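Local coordinates for protein CocE/NonD family hydrolase (Staphylococcus aureus subsp. aureus COL, PDB 3III) that probably hydrolyses ester or amide bonds as a serine hydrolase of the CocE/NonD family, with an alpha/beta-hydrolase domain like that of X-Pro dipeptidyl-peptidases, at residues 150-153 against 154-158; 311-314 against 315-319. All coordinates share one frame; numbering follows the deposited sequence.

Contact 1. Residues 150-153 against 154-158; sequences IEWA and ANQSW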
loop_
_atom_site.group_PDB
_atom_site.type_symbol
_atom_site.label_atom_id
_atom_site.label_comp_id
_atom_site.label_asym_id
_atom_site.label_seq_id
_atom_site.Cartn_x
_atom_site.Cartn_y
_atom_site.Cartn_z
ATOM N N ILE A 150 -23.254 -2.914 -0.622
ATOM C CA ILE A 150 -23.180 -2.838 -2.089
ATOM C C ILE A 150 -24.484 -3.274 -2.699
ATOM O O ILE A 150 -25.042 -2.581 -3.547
ATOM C CB ILE A 150 -21.986 -3.674 -2.672
ATOM C CG1 ILE A 150 -20.675 -3.012 -2.273
ATOM C CG2 ILE A 150 -22.132 -3.862 -4.174
ATOM C CD1 ILE A 150 -19.443 -3.868 -2.481
ATOM N N GLU A 151 -24.988 -4.424 -2.260
ATOM C CA GLU A 151 -26.209 -4.989 -2.819
ATOM C C GLU A 151 -27.437 -4.167 -2.464
ATOM O O GLU A 151 -28.348 -4.057 -3.269
ATOM C CB GLU A 151 -26.347 -6.462 -2.417
ATOM C CG GLU A 151 -25.218 -7.334 -3.014
ATOM C CD GLU A 151 -25.087 -7.196 -4.548
ATOM O OE1 GLU A 151 -26.095 -7.515 -5.241
ATOM O OE2 GLU A 151 -24.010 -6.768 -5.055
ATOM N N TRP A 152 -27.454 -3.570 -1.277
ATOM C CA TRP A 152 -28.528 -2.667 -0.877
ATOM C C TRP A 152 -28.580 -1.406 -1.774
ATOM O O TRP A 152 -29.654 -1.018 -2.251
ATOM C CB TRP A 152 -28.327 -2.263 0.570
ATOM C CG TRP A 152 -29.275 -1.187 1.036
ATOM C CD1 TRP A 152 -30.517 -1.362 1.570
ATOM C CD2 TRP A 152 -29.043 0.203 0.996
ATOM N NE1 TRP A 152 -31.071 -0.144 1.868
ATOM C CE2 TRP A 152 -30.184 0.832 1.518
ATOM C CE3 TRP A 152 -27.966 0.994 0.578
ATOM C CZ2 TRP A 152 -30.282 2.219 1.633
ATOM C CZ3 TRP A 152 -28.061 2.359 0.714
ATOM C CH2 TRP A 152 -29.222 2.958 1.220
ATOM N N ALA A 153 -27.414 -0.820 -2.010
ATOM C CA ALA A 153 -27.246 0.354 -2.833
ATOM C C ALA A 153 -27.748 0.119 -4.240
ATOM O O ALA A 153 -28.336 1.005 -4.817
ATOM C CB ALA A 153 -25.757 0.766 -2.880
ATOM N N ALA A 154 -27.545 -1.096 -4.758
ATOM C CA ALA A 154 -27.958 -1.427 -6.105
ATOM C C ALA A 154 -29.457 -1.410 -6.286
ATOM O O ALA A 154 -29.923 -1.238 -7.395
ATOM C CB ALA A 154 -27.409 -2.758 -6.548
ATOM N N ASN A 155 -30.201 -1.506 -5.196
ATOM C CA ASN A 155 -31.626 -1.526 -5.241
ATOM C C ASN A 155 -32.329 -0.209 -4.864
ATOM O O ASN A 155 -33.537 -0.170 -4.778
ATOM C CB ASN A 155 -32.137 -2.668 -4.345
ATOM C CG ASN A 155 -31.962 -4.023 -4.996
ATOM O OD1 ASN A 155 -31.463 -4.955 -4.363
ATOM N ND2 ASN A 155 -32.264 -4.112 -6.275
ATOM N N GLN A 156 -31.607 0.858 -4.655
ATOM C CA GLN A 156 -32.225 2.105 -4.267
ATOM C C GLN A 156 -32.724 2.926 -5.467
ATOM O O GLN A 156 -32.244 2.820 -6.578
ATOM C CB GLN A 156 -31.253 2.937 -3.448
ATOM C CG GLN A 156 -30.840 2.287 -2.146
ATOM C CD GLN A 156 -31.978 1.663 -1.396
ATOM O OE1 GLN A 156 -32.908 2.368 -0.973
ATOM N NE2 GLN A 156 -31.949 0.319 -1.262
ATOM N N SER A 157 -33.656 3.812 -5.191
ATOM C CA SER A 157 -34.347 4.564 -6.239
ATOM C C SER A 157 -33.363 5.403 -7.079
ATOM O O SER A 157 -33.581 5.616 -8.290
ATOM C CB SER A 157 -35.447 5.422 -5.591
ATOM O OG SER A 157 -34.834 6.418 -4.765
ATOM N N TRP A 158 -32.295 5.878 -6.459
ATOM C CA TRP A 158 -31.309 6.713 -7.144
ATOM C C TRP A 158 -30.177 5.930 -7.816
ATOM O O TRP A 158 -29.210 6.537 -8.296
ATOM C CB TRP A 158 -30.718 7.762 -6.180
ATOM C CG TRP A 158 -30.535 7.236 -4.721
ATOM C CD1 TRP A 158 -31.334 7.489 -3.661
ATOM C CD2 TRP A 158 -29.528 6.330 -4.253
ATOM N NE1 TRP A 158 -30.870 6.833 -2.542
ATOM C CE2 TRP A 158 -29.767 6.109 -2.879
ATOM C CE3 TRP A 158 -28.442 5.695 -4.855
ATOM C CZ2 TRP A 158 -28.970 5.283 -2.109
ATOM C CZ3 TRP A 158 -27.641 4.880 -4.090
ATOM C CH2 TRP A 158 -27.901 4.693 -2.716
HETATM O O HOH W 1 -28.892 -6.008 -5.057
#

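Contact 2. Residues 311-314 against 315-319; sequences RQKS and FFDFY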
loop_
_atom_site.group_PDB
_atom_site.type_symbol
_atom_site.label_atom_id
_atom_site.label_comp_id
_atom_site.label_asym_id
_atom_site.label_seq_id
_atom_site.Cartn_x
_atom_site.Cartn_y
_atom_site.Cartn_z
ATOM N N ARG A 311 -8.668 10.090 -14.568
ATOM C CA ARG A 311 -8.397 8.683 -14.929
ATOM C C ARG A 311 -9.446 7.768 -14.277
ATOM O O ARG A 311 -10.048 6.898 -14.948
ATOM C CB ARG A 311 -6.959 8.328 -14.505
ATOM C CG ARG A 311 -6.523 6.865 -14.751
ATOM C CD ARG A 311 -5.296 6.473 -13.936
ATOM N NE ARG A 311 -4.338 7.548 -13.799
ATOM C CZ ARG A 311 -3.423 7.864 -14.708
ATOM N NH1 ARG A 311 -3.375 7.146 -15.812
ATOM N NH2 ARG A 311 -2.596 8.935 -14.517
ATOM N N GLN A 312 -9.662 7.983 -12.994
ATOM C CA GLN A 312 -10.706 7.251 -12.210
ATOM C C GLN A 312 -12.059 7.397 -12.875
ATOM O O GLN A 312 -12.810 6.426 -12.996
ATOM C CB GLN A 312 -10.803 7.750 -10.770
ATOM C CG GLN A 312 -9.583 7.526 -9.844
ATOM C CD GLN A 312 -9.673 8.371 -8.569
ATOM O OE1 GLN A 312 -10.726 8.445 -7.927
ATOM N NE2 GLN A 312 -8.562 8.968 -8.174
ATOM N N LYS A 313 -12.365 8.628 -13.298
ATOM C CA LYS A 313 -13.662 8.927 -13.877
ATOM C C LYS A 313 -13.797 8.259 -15.259
ATOM O O LYS A 313 -14.855 7.769 -15.599
ATOM C CB LYS A 313 -13.888 10.466 -13.967
ATOM C CG LYS A 313 -15.254 10.892 -14.628
ATOM C CD LYS A 313 -15.426 12.458 -14.569
ATOM C CE LYS A 313 -15.482 13.056 -15.945
ATOM N NZ LYS A 313 -16.577 12.411 -16.874
ATOM N N SER A 314 -12.721 8.221 -16.041
ATOM C CA SER A 314 -12.793 7.601 -17.335
ATOM C C SER A 314 -13.102 6.076 -17.185
ATOM O O SER A 314 -13.939 5.531 -17.908
ATOM C CB SER A 314 -11.514 7.850 -18.150
ATOM O OG SER A 314 -11.608 7.068 -19.364
ATOM N N PHE A 315 -12.472 5.448 -16.204
ATOM C CA PHE A 315 -12.671 4.020 -15.886
ATOM C C PHE A 315 -14.107 3.783 -15.430
ATOM O O PHE A 315 -14.791 2.894 -15.947
ATOM C CB PHE A 315 -11.665 3.634 -14.812
ATOM C CG PHE A 315 -11.806 2.251 -14.239
ATOM C CD1 PHE A 315 -11.489 1.113 -14.987
ATOM C CD2 PHE A 315 -12.191 2.092 -12.914
ATOM C CE1 PHE A 315 -11.574 -0.155 -14.410
ATOM C CE2 PHE A 315 -12.276 0.832 -12.328
ATOM C CZ PHE A 315 -11.959 -0.312 -13.095
ATOM N N PHE A 316 -14.584 4.627 -14.533
ATOM C CA PHE A 316 -15.957 4.477 -14.035
ATOM C C PHE A 316 -17.019 4.856 -15.079
ATOM O O PHE A 316 -18.082 4.282 -15.062
ATOM C CB PHE A 316 -16.186 5.266 -12.746
ATOM C CG PHE A 316 -15.787 4.545 -11.458
ATOM C CD1 PHE A 316 -15.338 3.243 -11.427
ATOM C CD2 PHE A 316 -15.856 5.244 -10.239
ATOM C CE1 PHE A 316 -14.979 2.620 -10.204
ATOM C CE2 PHE A 316 -15.587 4.636 -9.039
ATOM C CZ PHE A 316 -15.113 3.307 -9.018
ATOM N N ASP A 317 -16.745 5.822 -15.957
ATOM C CA ASP A 317 -17.696 6.151 -17.004
ATOM C C ASP A 317 -17.843 4.928 -17.913
ATOM O O ASP A 317 -18.966 4.603 -18.384
ATOM C CB ASP A 317 -17.220 7.324 -17.873
ATOM C CG ASP A 317 -17.314 8.681 -17.197
ATOM O OD1 ASP A 317 -17.974 8.843 -16.137
ATOM O OD2 ASP A 317 -16.735 9.593 -17.804
ATOM N N PHE A 318 -16.731 4.216 -18.149
ATOM C CA PHE A 318 -16.843 2.977 -18.966
ATOM C C PHE A 318 -17.637 1.900 -18.231
ATOM O O PHE A 318 -18.529 1.301 -18.814
ATOM C CB PHE A 318 -15.461 2.459 -19.344
ATOM C CG PHE A 318 -15.470 1.368 -20.363
ATOM C CD1 PHE A 318 -15.407 1.667 -21.705
ATOM C CD2 PHE A 318 -15.520 0.035 -19.976
ATOM C CE1 PHE A 318 -15.431 0.633 -22.707
ATOM C CE2 PHE A 318 -15.503 -0.998 -20.961
ATOM C CZ PHE A 318 -15.451 -0.679 -22.310
ATOM N N TYR A 319 -17.281 1.608 -16.974
ATOM C CA TYR A 319 -17.846 0.448 -16.264
ATOM C C TYR A 319 -19.160 0.722 -15.538
ATOM O O TYR A 319 -19.980 -0.186 -15.452
ATOM C CB TYR A 319 -16.804 -0.267 -15.333
ATOM C CG TYR A 319 -15.771 -0.983 -16.140
ATOM C CD1 TYR A 319 -16.094 -2.116 -16.872
ATOM C CD2 TYR A 319 -14.507 -0.450 -16.289
ATOM C CE1 TYR A 319 -15.177 -2.724 -17.676
ATOM C CE2 TYR A 319 -13.580 -1.047 -17.084
ATOM C CZ TYR A 319 -13.913 -2.187 -17.791
ATOM O OH TYR A 319 -13.009 -2.765 -18.658
HETATM O O HOH W 2 -19.437 11.006 -16.424
#

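Contact 1. Residues 150-153 against 154-158
Trp152 carries the carboxamide of Gln156 flat over its indole, a worked example of how a side chain four residues on can close the end of a helix. The two planes are 11° apart, and NE2 hovers 3.2 Å above the indole plane, displaced toward the rim. Nearer the backbone, CG of Gln156 rests over the six-membered ring as a CH-pi contact, 3.7 Å from its centroid. Two torsions produce this posture: CG of Gln156 lies anti to the carbonyl carbon, and a bend at chi2 (-44°) folds the amide back over the ring.

The same NE2 donates to Trp152 O at 2.8 Å, nearly straight at 174°, with the acceptor in the plane of the amide. A second donor, Asn155 N, reaches Trp152 O from the opposite face of the carbonyl plane, at 3.0 Å. Stack and bond together fix the amide's rotation. Ala154 N still makes the i to i+4 bond to Ile150 O, whereas Asn155 N and Gln156 N reach back only three residues, to Trp152 O and Ala153 O.

The two alanines fill the buried side. CB of Ala153 approaches Trp158 CH2 at 4.5 Å and touches Met71; CB of Ala154 packs back on Glu151 O and against His185. The side chains of Trp152 and Trp158 cross at about a right angle, with CH2 of Trp152 near the plane of the Trp158 ring at its edge, 4.1 Å from CZ2.

These side chains anchor the C-terminal end of helix 140-154 on the central sheet of the alpha/beta-hydrolase fold. Trp152 leans on Ile56 and Ile58 of strand 53-60, Trp158 reaches Val69, Val119 and Val121 on strands 67-74 and 119-124, and Glu151 bonds to His185.

Contact 2. Residues 311-314 against 315-319
Lys313 and Asp317, one helical turn apart, illustrate the i to i+4 salt bridge: NZ of the lysine lies 3.0 Å from OD2 of the aspartate, on the syn lone pair of that oxygen. The lysine leaves the backbone extended, with CG anti to N (chi1 178°), then bends at chi3 and chi4, which brings the ammonium round to the carboxylate. CG of Lys313 also runs alongside the carboxylate, 3.7 Å from Asp317 OD1. Water 2 joins the two groups a second time, donating to Asp317 OD1 at 2.6 Å and accepting a weak bond from Lys313 NZ. Because OD1 also bonds to Tyr118, both carboxylate oxygens are engaged, which would be expected to favour the charged form.

The setting is helix 306-319, one of the helices flanking the sheet of the hydrolase domain. Regular i to i+4 bonds run through it, among them Asp317 N to Lys313 O at 2.7 Å and Phe318 N to Ser314 O at 3.1 Å; Ser314 O accepts again from Asn325.

The tight side is aromatic and buried. Phe315 and Phe316 both reach across to Ile190 of strand 186-192; Phe315 further touches Trp291 and meets Trp327 edge-to-face, while Phe316 packs on Ala188 and Tyr118. Against these buried rings, Lys313 and Ser314 are partly exposed: the lysine still borders Phe112 and Trp113 of helix 110-113, and the serine touches the loop at Trp327.

From the N terminus, the chain first completes contact 1, where helix 140-154 runs out into the turn that leads to strand 159-160; much later it enters contact 2, inside helix 306-319. Each joins adjoining residues, so neither closes a long loop, and they follow in series without nesting or crossing. The centres of contact 1 and contact 2 are about 20 Å apart. The nearest atoms of contact 1 and contact 2 are about 11 Å apart, without touching. What unites them is the mixed central sheet: contact 1 fastens its helix end over strands 53-60, 67-74 and 119-124, whereas contact 2 belongs to a helix resting on strands 186-192 and 290-295.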